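Fiber protein (PDB 3F0Y) forms the trimeric knob at the tip of the adenovirus fiber, which probably attaches the virus to its receptors on host cells. Local coordinates at residues Gln29-Asp32 and Asn37-Lys40. Numbering follows the deposited sequence.
Sequences QMMD and NDCK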
# COMPACT_ATOMS: atom_id res chain seq x y z
N GLN A 29 11.01 -3.02 23.58
CA GLN A 29 12.21 -3.83 23.76
C GLN A 29 12.28 -4.85 22.63
O GLN A 29 11.72 -5.94 22.71
CB GLN A 29 12.19 -4.54 25.12
CG GLN A 29 13.46 -5.33 25.42
CD GLN A 29 13.50 -5.89 26.83
OE1 GLN A 29 12.89 -5.35 27.75
NE2 GLN A 29 14.24 -6.98 27.01
N MET A 30 12.98 -4.47 21.56
CA MET A 30 13.08 -5.29 20.36
C MET A 30 14.05 -6.46 20.52
O MET A 30 13.70 -7.60 20.21
CB MET A 30 13.52 -4.42 19.17
CG MET A 30 13.32 -5.07 17.82
SD MET A 30 11.59 -5.14 17.33
CE MET A 30 11.32 -3.43 16.85
N MET A 31 15.25 -6.18 21.00
CA MET A 31 16.31 -7.19 21.07
C MET A 31 16.21 -8.06 22.32
O MET A 31 15.85 -7.57 23.39
CB MET A 31 17.69 -6.53 21.02
CG MET A 31 17.91 -5.66 19.80
SD MET A 31 19.59 -5.01 19.73
CE MET A 31 19.62 -3.96 21.17
N ASP A 32 16.53 -9.34 22.17
CA ASP A 32 16.52 -10.28 23.29
C ASP A 32 17.62 -9.92 24.30
O ASP A 32 17.42 -10.03 25.51
CB ASP A 32 16.70 -11.72 22.79
CG ASP A 32 16.10 -12.75 23.73
OD1 ASP A 32 16.18 -12.58 24.97
OD2 ASP A 32 15.54 -13.76 23.23
N ASN A 37 13.80 -1.07 27.40
CA ASN A 37 13.38 -0.63 26.08
C ASN A 37 14.56 -0.09 25.29
O ASN A 37 15.33 0.73 25.79
CB ASN A 37 12.28 0.44 26.17
CG ASN A 37 10.97 -0.10 26.72
OD1 ASN A 37 10.83 -1.30 26.96
ND2 ASN A 37 10.01 0.79 26.92
N ASP A 38 14.70 -0.56 24.05
CA ASP A 38 15.85 -0.22 23.21
C ASP A 38 15.49 0.58 21.95
O ASP A 38 16.38 0.98 21.19
CB ASP A 38 16.64 -1.48 22.84
CG ASP A 38 15.77 -2.57 22.21
OD1 ASP A 38 14.63 -2.27 21.79
OD2 ASP A 38 16.22 -3.73 22.15
N CYS A 39 14.20 0.81 21.72
CA CYS A 39 13.76 1.55 20.53
C CYS A 39 12.34 2.09 20.68
O CYS A 39 11.62 1.74 21.61
CB CYS A 39 13.83 0.65 19.29
SG CYS A 39 12.64 -0.70 19.28
N LYS A 40 11.97 2.95 19.74
CA LYS A 40 10.60 3.43 19.63
C LYS A 40 9.91 2.68 18.49
O LYS A 40 10.32 2.81 17.33
CB LYS A 40 10.57 4.93 19.34
CG LYS A 40 11.34 5.79 20.32
CD LYS A 40 11.39 7.23 19.85
CE LYS A 40 12.33 8.07 20.70
NZ LYS A 40 12.24 9.51 20.35
O HOH W 1 11.49 -3.37 28.74
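The carboxylate of Asp38 grips the backbone of Met30 and Met31 with both oxygens. Met30 N donates to Asp38 OD1 over 2.8 Å, on the syn side but 18° out of the carboxylate plane, and Met31 N reaches the syn lone pair of Asp38 OD2 at 2.9 Å. Both bonds are nearly straight, and an aspartate suits the place because its short side chain can offer two acceptors to successive amides. With chi1 at 53°, CG sits between the backbone N and the carbonyl carbon, which turns the carboxylate onto the loop; Ser34 adds a further hydrogen bond to OD2. The side chain of Met31 passes Asp38 at a slant, with Met31 CE 3.5 Å from Asp38 OD2. This loop joins strands 16-18 and 39-48 of one of the knob's two four-stranded antiparallel sheets, and where the second strand starts, a classic beta bulge sets Asp38 and Cys39 opposite the single residue Cys28. A water donates to two side-chain carbonyls, Gln29 OE1 at 2.6 Å and Asn37 OD1 at 2.8 Å, both suited as acceptors, while Asn37 ND2 binds Ala26 O. Apolar packing falls to Met30: its CB lies 3.8 Å from Cys39 SG, and bends at chi2 and chi3 bring its CE to 3.9 Å from that sulfur. The small thiol suits this buried place beside Phe65.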